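Local coordinates for protein exosome complex component Rrp42 (Archaeoglobus fulgidus, PDB 3M7N) that probably serves as a non-catalytic component of the RNA-degrading exosome, helping to shape the active site of its partner subunit Rrp41, at residues H[207-215]-H[224-232]. Numbering follows the deposited sequence.
Sequences VGDTTLTIT and AMQKSGGYL
The carbonyl oxygen of Thr-211 accepts two hydrogen bonds from opposite faces of its plane: Tyr-231 OH donates to Thr-211 O at 2.7 Å, well above that plane, and Ser-228 N donates to Thr-211 O at 3.0 Å in a nearly straight bond. With CG between its backbone N and carbonyl carbon (chi1 71°), Tyr-231 folds back over the hairpin, and Thr-210 sits on one ring face in a CH-pi contact, its CB 4.0 Å from the centroid of the Tyr-231 ring. A phenylalanine in place of Tyr-231 could keep the CH-pi contact but would probably deprive Thr-211 O of its hydroxyl donor and free the ring to shift. Lys-227 curls round to donate from NZ to Tyr-231 O at 2.7 Å, tying the turn after the strand back to it. Further along, Thr-213 and Gln-226 form an antiparallel hydrogen-bonded pair, while a water bridges Thr-211 OG1 and Thr-213 OG1, the latter also hydrogen-bonded to Thr-188 OG1. Ile-214 and Met-225, on the same face as Leu-212, lie side by side, Met-225 CE 3.5 Å from Ile-214 CG1. This antiparallel hairpin belongs to the second RNase PH-family domain. Helix 235-253 covers Leu-212, Ile-214 and Met-225, and helix 100-115 packs against Gln-226 and Ser-228; strand 185-192 flanks 211-215, whereas 224-226 pairs with a strand of the neighbouring exonuclease 1 chain, continuing the sheet between subunits.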
loop_
_atom_site.group_PDB
_atom_site.type_symbol
_atom_site.label_atom_id
_atom_site.label_comp_id
_atom_site.label_asym_id
_atom_site.label_seq_id
_atom_site.Cartn_x
_atom_site.Cartn_y
_atom_site.Cartn_z
ATOM N N VAL H 207 -10.104 -8.137 -27.423
ATOM C CA VAL H 207 -9.487 -9.392 -27.814
ATOM C C VAL H 207 -8.288 -9.750 -26.946
ATOM O O VAL H 207 -8.043 -10.917 -26.683
ATOM C CB VAL H 207 -9.083 -9.379 -29.312
ATOM C CG1 VAL H 207 -8.274 -10.614 -29.654
ATOM C CG2 VAL H 207 -10.336 -9.295 -30.194
ATOM N N GLY H 208 -7.529 -8.750 -26.516
ATOM C CA GLY H 208 -6.348 -8.990 -25.710
ATOM C C GLY H 208 -5.424 -7.814 -25.881
ATOM O O GLY H 208 -5.614 -7.012 -26.797
ATOM N N ASP H 209 -4.430 -7.689 -25.015
ATOM C CA ASP H 209 -3.554 -6.522 -25.059
ATOM C C ASP H 209 -2.258 -6.843 -25.807
ATOM O O ASP H 209 -1.165 -6.717 -25.266
ATOM C CB ASP H 209 -3.253 -6.029 -23.646
ATOM C CG ASP H 209 -2.680 -4.624 -23.623
ATOM O OD1 ASP H 209 -2.552 -4.008 -24.707
ATOM O OD2 ASP H 209 -2.358 -4.127 -22.515
ATOM N N THR H 210 -2.395 -7.252 -27.057
ATOM C CA THR H 210 -1.275 -7.811 -27.813
ATOM C C THR H 210 -0.991 -6.939 -29.036
ATOM O O THR H 210 -1.644 -7.065 -30.083
ATOM C CB THR H 210 -1.623 -9.207 -28.271
ATOM O OG1 THR H 210 -2.929 -9.175 -28.859
ATOM C CG2 THR H 210 -1.659 -10.140 -27.094
ATOM N N THR H 211 -0.031 -6.038 -28.888
ATOM C CA THR H 211 0.184 -5.021 -29.888
ATOM C C THR H 211 1.622 -4.926 -30.402
ATOM O O THR H 211 2.563 -5.504 -29.845
ATOM C CB THR H 211 -0.235 -3.634 -29.361
ATOM O OG1 THR H 211 0.628 -3.252 -28.287
ATOM C CG2 THR H 211 -1.702 -3.636 -28.893
ATOM N N LEU H 212 1.769 -4.167 -31.481
ATOM C CA LEU H 212 3.078 -3.851 -32.029
ATOM C C LEU H 212 3.045 -2.382 -32.429
ATOM O O LEU H 212 2.112 -1.923 -33.086
ATOM C CB LEU H 212 3.387 -4.789 -33.202
ATOM C CG LEU H 212 4.760 -4.953 -33.879
ATOM C CD1 LEU H 212 4.803 -4.242 -35.197
ATOM C CD2 LEU H 212 5.951 -4.568 -33.013
ATOM N N THR H 213 4.037 -1.636 -31.977
ATOM C CA THR H 213 4.157 -0.232 -32.315
ATOM C C THR H 213 5.445 0.007 -33.104
ATOM O O THR H 213 6.514 -0.441 -32.701
ATOM C CB THR H 213 4.193 0.650 -31.039
ATOM O OG1 THR H 213 2.967 0.510 -30.318
ATOM C CG2 THR H 213 4.372 2.090 -31.416
ATOM N N ILE H 214 5.341 0.711 -34.225
ATOM C CA ILE H 214 6.514 1.102 -34.998
ATOM C C ILE H 214 6.476 2.605 -35.207
ATOM O O ILE H 214 5.459 3.146 -35.652
ATOM C CB ILE H 214 6.572 0.392 -36.379
ATOM C CG1 ILE H 214 6.755 -1.105 -36.188
ATOM C CG2 ILE H 214 7.752 0.927 -37.216
ATOM C CD1 ILE H 214 6.384 -1.913 -37.373
ATOM N N THR H 215 7.579 3.271 -34.891
ATOM C CA THR H 215 7.687 4.705 -35.093
ATOM C C THR H 215 8.727 5.077 -36.145
ATOM O O THR H 215 9.849 4.573 -36.145
ATOM C CB THR H 215 8.029 5.422 -33.778
ATOM O OG1 THR H 215 7.169 4.926 -32.744
ATOM C CG2 THR H 215 7.883 6.954 -33.922
ATOM N N ALA H 224 11.814 3.892 -33.520
ATOM C CA ALA H 224 11.478 3.197 -32.280
ATOM C C ALA H 224 10.541 2.068 -32.621
ATOM O O ALA H 224 9.740 2.183 -33.541
ATOM C CB ALA H 224 10.812 4.149 -31.296
ATOM N N MET H 225 10.645 0.961 -31.912
ATOM C CA MET H 225 9.644 -0.082 -32.049
ATOM C C MET H 225 9.430 -0.732 -30.697
ATOM O O MET H 225 10.337 -0.788 -29.863
ATOM C CB MET H 225 10.054 -1.150 -33.065
ATOM C CG MET H 225 10.361 -0.655 -34.478
ATOM S SD MET H 225 11.104 -1.969 -35.493
ATOM C CE MET H 225 9.657 -2.919 -35.749
ATOM N N GLN H 226 8.226 -1.245 -30.498
ATOM C CA GLN H 226 7.859 -1.851 -29.248
ATOM C C GLN H 226 6.781 -2.913 -29.473
ATOM O O GLN H 226 5.662 -2.601 -29.894
ATOM C CB GLN H 226 7.327 -0.754 -28.314
ATOM C CG GLN H 226 6.765 -1.249 -26.972
ATOM C CD GLN H 226 7.843 -1.767 -26.065
ATOM O OE1 GLN H 226 8.982 -1.254 -26.043
ATOM N NE2 GLN H 226 7.498 -2.792 -25.292
ATOM N N LYS H 227 7.124 -4.168 -29.211
ATOM C CA LYS H 227 6.120 -5.218 -29.088
ATOM C C LYS H 227 5.616 -5.294 -27.615
ATOM O O LYS H 227 6.419 -5.242 -26.684
ATOM C CB LYS H 227 6.715 -6.551 -29.544
ATOM C CG LYS H 227 5.831 -7.736 -29.235
ATOM C CD LYS H 227 6.431 -9.029 -29.767
ATOM C CE LYS H 227 6.493 -10.094 -28.693
ATOM N NZ LYS H 227 5.202 -10.633 -28.304
ATOM N N SER H 228 4.302 -5.400 -27.401
ATOM C CA SER H 228 3.763 -5.477 -26.026
ATOM C C SER H 228 2.692 -6.518 -25.901
ATOM O O SER H 228 1.865 -6.672 -26.808
ATOM C CB SER H 228 3.129 -4.157 -25.572
ATOM O OG SER H 228 4.071 -3.123 -25.478
ATOM N N GLY H 229 2.673 -7.192 -24.753
ATOM C CA GLY H 229 1.628 -8.154 -24.463
ATOM C C GLY H 229 2.140 -9.575 -24.500
ATOM O O GLY H 229 3.232 -9.839 -25.016
ATOM N N GLY H 230 1.357 -10.496 -23.949
ATOM C CA GLY H 230 1.771 -11.882 -23.874
ATOM C C GLY H 230 1.362 -12.674 -25.095
ATOM O O GLY H 230 0.398 -13.426 -25.048
ATOM N N TYR H 231 2.078 -12.498 -26.199
ATOM C CA TYR H 231 1.791 -13.269 -27.392
ATOM C C TYR H 231 3.077 -13.585 -28.130
ATOM O O TYR H 231 4.140 -13.037 -27.820
ATOM C CB TYR H 231 0.850 -12.499 -28.312
ATOM C CG TYR H 231 1.451 -11.270 -29.013
ATOM C CD1 TYR H 231 1.630 -11.258 -30.397
ATOM C CD2 TYR H 231 1.808 -10.129 -28.303
ATOM C CE1 TYR H 231 2.135 -10.148 -31.058
ATOM C CE2 TYR H 231 2.320 -8.997 -28.951
ATOM C CZ TYR H 231 2.478 -9.016 -30.342
ATOM O OH TYR H 231 2.986 -7.929 -31.034
ATOM N N LEU H 232 2.985 -14.470 -29.114
ATOM C CA LEU H 232 4.123 -14.731 -29.972
ATOM C C LEU H 232 3.916 -14.064 -31.331
ATOM O O LEU H 232 2.887 -14.242 -31.965
ATOM C CB LEU H 232 4.363 -16.240 -30.086
ATOM C CG LEU H 232 4.830 -16.912 -28.777
ATOM C CD1 LEU H 232 4.831 -18.423 -28.902
ATOM C CD2 LEU H 232 6.193 -16.412 -28.323
HETATM O O HOH W 1 2.644 -1.588 -28.918
#